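Local coordinates for putative polyketide cyclase (Bacillus cereus, PDB 3K0Z), which is of unknown function but, as a putative lipoprotein with a SnoaL-like fold, may be a polyketide cyclase or a related small-molecule enzyme or binding protein, at residues Gln11-Met16 with Ala39-Tyr44; Ala21-Pro26 with Asp99-Gly104; Lys106-Leu111 with Phe125-Leu130. One frame throughout, in Å; residues are numbered along the deposited sequence. Where two conformers were deposited one is given.

Interaction 1: Gln11-Met16 with Ala39-Tyr44; sequences QLLKEM and AAQRFY
Gln-41 reaches out from helix 30-49 and lays its terminal amide against the backbone of Leu-13, in the loop that precedes strand 22-24. The amide acts with both ends. OE1 accepts the N-H of Leu-13 at 2.8 Å in a nearly straight bond, N-H...O 163°, and NE2 gives a hydrogen to Leu-13 O at 3.0 Å, a more bent bond at 143°. Both acceptors are met in their carbonyl planes, on a lone pair, although Leu-13 O stands 23° out of the plane of the glutamine amide. Glutamine suits the place because its amide carries a donor and an acceptor side by side, as a strand backbone would. A chain extended beyond CG gives the length needed to span from helix to loop. NE2 is also hydrogen-bonded to Pro-17 O, so three bonds hold this buried amide and fix its flip.

Apolar groups close in around the polar pair. Leu-12 crosses the amide at about a right angle, its CD2 covering Gln-41 OE1 at 3.7 Å. Leu-13 CD1 rests over one face of the Arg-42 guanidinium, offset toward the rim, 3.9 Å from NH2. The selenomethionine Met-16, introduced in place of methionine, is extended beyond CG and packs on the Arg-42 chain, SE 3.8 Å from CG of Arg-42. Arg-42 thus serves as a hydrocarbon surface near the helix and a flat charged one at its tip.

An irregular N-terminal loop is in this way fastened to a helix of the SnoaL-like (NTF2-clan) fold. The Gln-41 amide is the main polar link within the contact, and Gln-11 O, bonded to His-38 NE2, adds a second tie: side chains of the helix supply partners that the loop backbone does not find in a sheet.

Interaction 2: Ala21-Pro26 with Asp99-Gly104; sequences AMTIDP and DLLVVG
A parallel strand pair at an edge of the mixed beta-sheet of this SnoaL-like (NTF2-clan) fold, the contact sets the short strand 22-24, outermost within the chain, beside strand 93-103. Their axes run 4.7 Å apart and only 4° from parallel. The backbone of Thr-23 bonds to strand 93-103 on both sides of Leu-101: its N-H meets Leu-100 O at 2.9 Å and its carbonyl accepts Val-102 N at 2.7 Å.

On the face turned to helix 30-49, Met-22 (a selenomethionine) and Ile-24 lie side by side with Leu-100 and Val-102, apolar residues suited to a sheet packed on a helix; Met-22 CG is 3.8 Å from Leu-100 CB. On the other face Thr-23 CB packs on Leu-101 CD2 at 3.8 Å, close to the second subunit. Asp-99 OD2 forms a salt bridge with Lys-106 of that subunit.

Where the strand ends, Asp-25 crosses Val-103 at about a right angle and its OD2 takes a weak bond, 3.4 Å, from Gly-104 N, while OD1 is bonded to Ser-27. Near the start of the pair, one water gives a hydrogen to Asp-99 OD1 at 2.6 Å and bonds Thr-23 OG1 at 2.8 Å.

Interaction 3: Lys106-Leu111 with Phe125-Leu130; sequences KVTARL and FAIDIL
Val-107 and Leu-130 exchange two backbone hydrogen bonds: Val-107 N gives to Leu-130 O at 2.9 Å, and Leu-130 N to Val-107 O at 2.8 Å. The pairs Ala-109 with Asp-128 and Leu-111 with Ala-126 do the same. The bond from Ala-126 N to Leu-111 O is the least regular: the donor stands 44° above the carbonyl plane of Leu-111, at 3.1 Å from its O. Between these pairs Thr-108 with Ile-129 and Arg-110 with Ile-127 are non-hydrogen-bonded.

Asp-128 is buried on the face shared with Leu-111 and Ala-109. Its OD2 is held by Tyr-44 OH of helix 30-49, while Leu-111 crosses at about a right angle and packs CD2 against the carboxylate, 3.7 Å from Asp-128 OD1. On the other face the gamma branches of two beta-branched residues run alongside each other: Thr-108 CG2, anti to its own backbone nitrogen, lies 3.9 Å from Ile-127 CG2. This face meets the second subunit, where Thr-108 OG1 bonds Thr-108 of the second subunit and Arg-110 makes a cation-pi contact with Trp-141 of the second subunit.

The two strands form a long antiparallel beta-hairpin in the curved sheet of the NTF2-like fold, with helix 30-49 packed on one face and the partner subunit on the other.

How the interactions relate
Interactions 2 and 3 belong to one sheet: strand 93-103 pairs with 22-24 on one side and with 106-117 on the other, so Leu-101 N bonds Thr-108 O at 2.8 Å. Interaction 3 is the most buried of the three, interaction 2 a partly buried edge, and interaction 1 a surface contact. Helix 30-49 ties them together: Ala-40 packs on Leu-100, while Phe-43 packs on Leu-130. Their chemistry differs with place. Regular backbone bonding builds the two strand pairs, whose far faces also meet the second subunit, whereas a side-chain amide fastens the irregular loop of interaction 1, which no other chain of the assembly touches.

Interaction 1: Gln11-Met16 with Ala39-Tyr44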
loop_
_atom_site.group_PDB
_atom_site.type_symbol
_atom_site.label_atom_id
_atom_site.label_comp_id
_atom_site.label_asym_id
_atom_site.label_seq_id
_atom_site.Cartn_x
_atom_site.Cartn_y
_atom_site.Cartn_z
ATOM N N GLN A 11 20.998 -8.036 -8.932
ATOM C CA GLN A 11 22.050 -8.018 -7.948
ATOM C C GLN A 11 21.788 -6.853 -7.001
ATOM O O GLN A 11 21.885 -5.672 -7.396
ATOM C CB GLN A 11 23.388 -7.840 -8.638
ATOM C CG GLN A 11 24.546 -7.915 -7.715
ATOM C CD GLN A 11 25.867 -7.734 -8.453
ATOM O OE1 GLN A 11 26.094 -8.370 -9.491
ATOM N NE2 GLN A 11 26.726 -6.858 -7.929
ATOM N N LEU A 12 21.464 -7.185 -5.755
ATOM C CA LEU A 12 21.108 -6.196 -4.763
ATOM C C LEU A 12 22.316 -5.462 -4.205
ATOM O O LEU A 12 23.412 -6.030 -4.130
ATOM C CB LEU A 12 20.372 -6.875 -3.604
ATOM C CG LEU A 12 19.059 -7.570 -3.920
ATOM C CD1 LEU A 12 18.652 -8.365 -2.701
ATOM C CD2 LEU A 12 17.932 -6.591 -4.375
ATOM N N LEU A 13 22.088 -4.213 -3.779
ATOM C CA LEU A 13 23.116 -3.426 -3.141
ATOM C C LEU A 13 23.296 -3.923 -1.714
ATOM O O LEU A 13 22.327 -4.264 -1.012
ATOM C CB LEU A 13 22.742 -1.938 -3.121
ATOM C CG LEU A 13 22.753 -1.117 -4.414
ATOM C CD1 LEU A 13 22.166 0.262 -4.131
ATOM C CD2 LEU A 13 24.135 -1.020 -5.008
ATOM N N LYS A 14 24.555 -4.034 -1.316
ATOM C CA LYS A 14 24.904 -4.495 0.017
ATOM C C LYS A 14 24.819 -3.319 0.957
ATOM O O LYS A 14 24.819 -2.156 0.542
ATOM C CB LYS A 14 26.299 -5.133 0.023
ATOM C CG LYS A 14 26.336 -6.480 -0.696
ATOM N N GLU A 15 24.649 -3.650 2.233
ATOM C CA GLU A 15 24.593 -2.697 3.309
ATOM C C GLU A 15 23.385 -1.731 3.234
ATOM O O GLU A 15 23.425 -0.646 3.787
ATOM C CB GLU A 15 25.929 -1.973 3.446
ATOM C CG GLU A 15 27.080 -2.964 3.639
ATOM C CD GLU A 15 28.423 -2.274 3.821
ATOM O OE1 GLU A 15 28.469 -1.090 4.252
ATOM O OE2 GLU A 15 29.443 -2.931 3.533
HETATM N N MSE A 16 22.322 -2.187 2.595
HETATM C CA MSE A 16 21.056 -1.475 2.505
HETATM C C MSE A 16 19.996 -2.547 2.663
HETATM O O MSE A 16 20.285 -3.737 2.479
HETATM C CB MSE A 16 20.913 -0.773 1.158
HETATM C CG MSE A 16 21.863 0.361 1.040
HETATM SE SE MSE A 16 21.522 1.291 -0.606
HETATM C CE MSE A 16 23.110 2.458 -0.673
ATOM N N ALA A 39 16.858 1.911 -6.442
ATOM C CA ALA A 39 16.254 3.163 -5.940
ATOM C C ALA A 39 15.444 2.851 -4.698
ATOM O O ALA A 39 15.462 3.587 -3.706
ATOM C CB ALA A 39 15.368 3.812 -7.035
ATOM N N ALA A 40 14.726 1.744 -4.741
ATOM C CA ALA A 40 13.937 1.317 -3.567
ATOM C C ALA A 40 14.850 1.032 -2.406
ATOM O O ALA A 40 14.563 1.461 -1.314
ATOM C CB ALA A 40 13.128 0.096 -3.892
ATOM N N GLN A 41 15.965 0.329 -2.642
ATOM C CA GLN A 41 16.883 0.016 -1.564
ATOM C C GLN A 41 17.445 1.289 -0.909
ATOM O O GLN A 41 17.527 1.378 0.328
ATOM C CB GLN A 41 18.012 -0.850 -2.053
ATOM C CG GLN A 41 17.676 -2.299 -2.282
ATOM C CD GLN A 41 18.923 -3.101 -2.496
ATOM O OE1 GLN A 41 19.415 -3.265 -3.639
ATOM N NE2 GLN A 41 19.452 -3.643 -1.400
ATOM N N ARG A 42 17.807 2.278 -1.732
ATOM C CA ARG A 42 18.370 3.530 -1.217
ATOM C C ARG A 42 17.322 4.311 -0.476
ATOM O O ARG A 42 17.624 4.953 0.491
ATOM C CB ARG A 42 18.925 4.419 -2.328
ATOM C CG ARG A 42 20.185 3.897 -2.980
ATOM C CD ARG A 42 20.825 4.907 -3.920
ATOM N NE ARG A 42 21.961 4.329 -4.660
ATOM C CZ ARG A 42 21.876 3.737 -5.862
ATOM N NH1 ARG A 42 20.739 3.664 -6.546
ATOM N NH2 ARG A 42 22.971 3.252 -6.419
ATOM N N PHE A 43 16.093 4.300 -0.969
ATOM C CA PHE A 43 15.006 4.987 -0.332
ATOM C C PHE A 43 14.761 4.379 1.054
ATOM O O PHE A 43 14.639 5.125 2.038
ATOM C CB PHE A 43 13.727 4.926 -1.204
ATOM C CG PHE A 43 12.648 5.925 -0.812
ATOM C CD1 PHE A 43 12.902 7.295 -0.801
ATOM C CD2 PHE A 43 11.349 5.496 -0.553
ATOM C CE1 PHE A 43 11.882 8.204 -0.465
ATOM C CE2 PHE A 43 10.330 6.428 -0.275
ATOM C CZ PHE A 43 10.610 7.757 -0.228
ATOM N N TYR A 44 14.705 3.052 1.166
ATOM C CA TYR A 44 14.512 2.458 2.510
ATOM C C TYR A 44 15.793 2.472 3.373
ATOM O O TYR A 44 15.676 2.485 4.600
ATOM C CB TYR A 44 13.735 1.123 2.485
ATOM C CG TYR A 44 12.425 1.412 1.798
ATOM C CD1 TYR A 44 11.469 2.213 2.412
ATOM C CD2 TYR A 44 12.208 1.018 0.493
ATOM C CE1 TYR A 44 10.316 2.634 1.744
ATOM C CE2 TYR A 44 11.031 1.391 -0.177
ATOM C CZ TYR A 44 10.102 2.199 0.464
ATOM O OH TYR A 44 8.982 2.595 -0.202
#

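Interaction 2: Ala21-Pro26 with Asp99-Gly104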
loop_
_atom_site.group_PDB
_atom_site.type_symbol
_atom_site.label_atom_id
_atom_site.label_comp_id
_atom_site.label_asym_id
_atom_site.label_seq_id
_atom_site.Cartn_x
_atom_site.Cartn_y
_atom_site.Cartn_z
ATOM N N ALA A 21 11.122 -10.620 -0.231
ATOM C CA ALA A 21 10.433 -11.242 -1.382
ATOM C C ALA A 21 10.336 -10.181 -2.477
ATOM O O ALA A 21 10.290 -8.979 -2.185
ATOM C CB ALA A 21 9.042 -11.746 -0.975
HETATM N N MSE A 22 10.368 -10.608 -3.732
HETATM C CA MSE A 22 10.233 -9.697 -4.860
HETATM C C MSE A 22 9.556 -10.351 -6.024
HETATM O O MSE A 22 9.790 -11.530 -6.273
HETATM C CB MSE A 22 11.611 -9.297 -5.422
HETATM C CG MSE A 22 12.304 -8.242 -4.735
HETATM SE SE MSE A 22 13.924 -7.654 -5.697
HETATM C CE MSE A 22 14.922 -9.081 -5.645
ATOM N N THR A 23 8.784 -9.561 -6.763
ATOM C CA THR A 23 8.249 -9.941 -8.031
ATOM C C THR A 23 8.650 -8.866 -9.054
ATOM O O THR A 23 8.323 -7.675 -8.911
ATOM C CB THR A 23 6.713 -10.089 -7.950
ATOM O OG1 THR A 23 6.395 -11.094 -6.986
ATOM C CG2 THR A 23 6.138 -10.450 -9.288
ATOM N N ILE A 24 9.372 -9.289 -10.082
ATOM C CA ILE A 24 9.790 -8.382 -11.138
ATOM C C ILE A 24 9.231 -8.764 -12.513
ATOM O O ILE A 24 9.397 -9.888 -12.987
ATOM C CB ILE A 24 11.306 -8.297 -11.252
ATOM C CG1 ILE A 24 11.949 -8.046 -9.868
ATOM C CG2 ILE A 24 11.630 -7.198 -12.262
ATOM C CD1 ILE A 24 13.504 -8.138 -9.820
ATOM N N ASP A 25 8.588 -7.785 -13.134
ATOM C CA ASP A 25 8.061 -7.858 -14.515
ATOM C C ASP A 25 9.181 -8.396 -15.424
ATOM O O ASP A 25 10.227 -7.777 -15.527
ATOM C CB ASP A 25 7.694 -6.408 -14.882
ATOM C CG ASP A 25 7.274 -6.178 -16.329
ATOM O OD1 ASP A 25 7.346 -7.069 -17.202
ATOM O OD2 ASP A 25 6.900 -5.006 -16.576
ATOM N N PRO A 26 8.973 -9.567 -16.045
ATOM C CA PRO A 26 9.962 -10.205 -16.922
ATOM C C PRO A 26 10.360 -9.426 -18.161
ATOM O O PRO A 26 11.400 -9.695 -18.744
ATOM C CB PRO A 26 9.262 -11.497 -17.365
ATOM C CG PRO A 26 8.208 -11.730 -16.405
ATOM C CD PRO A 26 7.796 -10.423 -15.848
ATOM N N ASP A 99 8.434 -6.857 0.931
ATOM C CA ASP A 99 8.078 -7.307 -0.403
ATOM C C ASP A 99 8.243 -6.111 -1.353
ATOM O O ASP A 99 8.043 -4.964 -0.957
ATOM C CB ASP A 99 6.666 -7.881 -0.381
ATOM C CG ASP A 99 6.303 -8.711 -1.638
ATOM O OD1 ASP A 99 7.162 -8.984 -2.500
ATOM O OD2 ASP A 99 5.096 -9.065 -1.749
ATOM N N LEU A 100 8.744 -6.391 -2.544
ATOM C CA LEU A 100 8.918 -5.413 -3.591
ATOM C C LEU A 100 8.329 -5.912 -4.904
ATOM O O LEU A 100 8.768 -6.966 -5.430
ATOM C CB LEU A 100 10.416 -5.149 -3.763
ATOM C CG LEU A 100 10.859 -3.783 -4.188
ATOM C CD1 LEU A 100 10.457 -2.696 -3.095
ATOM C CD2 LEU A 100 12.365 -3.790 -4.531
ATOM N N LEU A 101 7.378 -5.165 -5.467
ATOM C CA LEU A 101 6.681 -5.553 -6.754
ATOM C C LEU A 101 7.073 -4.535 -7.823
ATOM O O LEU A 101 6.769 -3.331 -7.695
ATOM C CB LEU A 101 5.181 -5.566 -6.581
ATOM C CG LEU A 101 4.799 -6.277 -5.278
ATOM C CD1 LEU A 101 3.250 -6.090 -4.983
ATOM C CD2 LEU A 101 5.249 -7.758 -5.325
ATOM N N VAL A 102 7.744 -5.007 -8.872
ATOM C CA VAL A 102 8.343 -4.093 -9.876
ATOM C C VAL A 102 7.711 -4.287 -11.254
ATOM O O VAL A 102 7.824 -5.337 -11.826
ATOM C CB VAL A 102 9.869 -4.259 -9.916
ATOM C CG1 VAL A 102 10.471 -3.256 -10.860
ATOM C CG2 VAL A 102 10.490 -4.136 -8.458
ATOM N N VAL A 103 7.046 -3.250 -11.791
ATOM C CA VAL A 103 6.343 -3.387 -13.067
ATOM C C VAL A 103 6.191 -2.069 -13.765
ATOM O O VAL A 103 5.884 -1.070 -13.135
ATOM C CB VAL A 103 4.960 -4.068 -12.867
ATOM C CG1 VAL A 103 3.966 -3.207 -12.010
ATOM C CG2 VAL A 103 4.332 -4.493 -14.251
ATOM N N GLY A 104 6.461 -2.046 -15.067
ATOM C CA GLY A 104 6.409 -0.805 -15.849
ATOM C C GLY A 104 7.363 0.217 -15.225
ATOM O O GLY A 104 8.519 -0.073 -15.095
HETATM O O HOH W 1 6.695 -10.936 -4.216
#

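Interaction 3: Lys106-Leu111 with Phe125-Leu130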
loop_
_atom_site.group_PDB
_atom_site.type_symbol
_atom_site.label_atom_id
_atom_site.label_comp_id
_atom_site.label_asym_id
_atom_site.label_seq_id
_atom_site.Cartn_x
_atom_site.Cartn_y
_atom_site.Cartn_z
ATOM N N LYS A 106 6.681 1.529 -12.090
ATOM C CA LYS A 106 6.165 1.592 -10.722
ATOM C C LYS A 106 6.778 0.505 -9.837
ATOM O O LYS A 106 7.106 -0.612 -10.290
ATOM C CB LYS A 106 4.623 1.500 -10.727
ATOM C CG LYS A 106 3.859 2.674 -11.411
ATOM C CD LYS A 106 3.240 3.645 -10.470
ATOM C CE LYS A 106 2.562 4.814 -11.217
ATOM N NZ LYS A 106 1.221 4.561 -11.825
ATOM N N VAL A 107 6.988 0.856 -8.569
ATOM C CA VAL A 107 7.484 -0.105 -7.576
ATOM C C VAL A 107 6.544 -0.043 -6.372
ATOM O O VAL A 107 6.273 1.024 -5.870
ATOM C CB VAL A 107 8.933 0.230 -7.098
ATOM C CG1 VAL A 107 9.393 -0.744 -5.959
ATOM C CG2 VAL A 107 9.901 0.145 -8.224
ATOM N N THR A 108 6.038 -1.182 -5.924
ATOM C CA THR A 108 5.292 -1.225 -4.667
ATOM C C THR A 108 6.198 -1.839 -3.640
ATOM O O THR A 108 6.772 -2.898 -3.907
ATOM C CB THR A 108 4.080 -2.117 -4.778
ATOM O OG1 THR A 108 3.251 -1.662 -5.870
ATOM C CG2 THR A 108 3.308 -2.090 -3.443
ATOM N N ALA A 109 6.336 -1.183 -2.497
ATOM C CA ALA A 109 7.098 -1.721 -1.379
ATOM C C ALA A 109 6.195 -1.915 -0.181
ATOM O O ALA A 109 5.394 -1.005 0.140
ATOM C CB ALA A 109 8.306 -0.765 -0.984
ATOM N N ARG A 110 6.338 -3.067 0.487
ATOM C CA ARG A 110 5.695 -3.285 1.755
ATOM C C ARG A 110 6.800 -3.315 2.805
ATOM O O ARG A 110 7.730 -4.149 2.731
ATOM C CB ARG A 110 4.900 -4.594 1.773
ATOM C CG ARG A 110 4.243 -4.919 3.083
ATOM C CD ARG A 110 3.238 -6.106 2.973
ATOM N NE ARG A 110 3.854 -7.390 2.645
ATOM C CZ ARG A 110 4.434 -8.197 3.518
ATOM N NH1 ARG A 110 4.571 -7.848 4.778
ATOM N NH2 ARG A 110 4.924 -9.358 3.106
ATOM N N LEU A 111 6.677 -2.448 3.787
ATOM C CA LEU A 111 7.708 -2.251 4.814
ATOM C C LEU A 111 7.313 -2.712 6.201
ATOM O O LEU A 111 6.113 -2.791 6.512
ATOM C CB LEU A 111 8.058 -0.763 4.895
ATOM C CG LEU A 111 8.581 -0.034 3.634
ATOM C CD1 LEU A 111 9.656 -0.870 2.793
ATOM C CD2 LEU A 111 7.449 0.524 2.732
ATOM N N PHE A 125 3.570 -1.595 10.108
ATOM C CA PHE A 125 3.875 -1.702 8.691
ATOM C C PHE A 125 3.458 -0.505 7.826
ATOM O O PHE A 125 2.712 0.382 8.255
ATOM C CB PHE A 125 3.312 -3.003 8.143
ATOM C CG PHE A 125 1.870 -2.946 7.800
ATOM C CD1 PHE A 125 0.917 -3.178 8.752
ATOM C CD2 PHE A 125 1.456 -2.697 6.487
ATOM C CE1 PHE A 125 -0.433 -3.146 8.446
ATOM C CE2 PHE A 125 0.107 -2.668 6.167
ATOM C CZ PHE A 125 -0.842 -2.885 7.195
ATOM N N ALA A 126 3.987 -0.474 6.598
ATOM C CA ALA A 126 3.654 0.586 5.641
ATOM C C ALA A 126 3.600 -0.050 4.246
ATOM O O ALA A 126 4.198 -1.119 4.008
ATOM C CB ALA A 126 4.704 1.708 5.703
ATOM N N ILE A 127 2.871 0.590 3.342
ATOM C CA ILE A 127 2.893 0.239 1.911
ATOM C C ILE A 127 3.102 1.532 1.109
ATOM O O ILE A 127 2.415 2.549 1.369
ATOM C CB ILE A 127 1.593 -0.468 1.395
ATOM C CG1 ILE A 127 1.239 -1.699 2.243
ATOM C CG2 ILE A 127 1.816 -0.849 -0.067
ATOM C CD1 ILE A 127 -0.111 -2.366 1.917
ATOM N N ASP A 128 4.043 1.499 0.155
ATOM C CA ASP A 128 4.365 2.655 -0.656
ATOM C C ASP A 128 4.294 2.280 -2.108
ATOM O O ASP A 128 4.685 1.174 -2.481
ATOM C CB ASP A 128 5.801 3.137 -0.460
ATOM C CG ASP A 128 6.145 3.563 0.966
ATOM O OD1 ASP A 128 5.331 3.399 1.920
ATOM O OD2 ASP A 128 7.267 4.113 1.128
ATOM N N ILE A 129 3.832 3.210 -2.923
ATOM C CA ILE A 129 3.870 3.075 -4.376
ATOM C C ILE A 129 4.818 4.183 -4.865
ATOM O O ILE A 129 4.583 5.380 -4.624
ATOM C CB ILE A 129 2.501 3.248 -5.033
ATOM C CG1 ILE A 129 1.566 2.105 -4.597
ATOM C CG2 ILE A 129 2.677 3.271 -6.569
ATOM C CD1 ILE A 129 0.096 2.380 -4.868
ATOM N N LEU A 130 5.874 3.756 -5.536
ATOM C CA LEU A 130 6.903 4.661 -6.054
ATOM C C LEU A 130 6.866 4.729 -7.578
ATOM O O LEU A 130 6.777 3.702 -8.218
ATOM C CB LEU A 130 8.259 4.138 -5.634
ATOM C CG LEU A 130 8.520 3.778 -4.175
ATOM C CD1 LEU A 130 9.899 3.080 -4.129
ATOM C CD2 LEU A 130 8.460 4.938 -3.187
#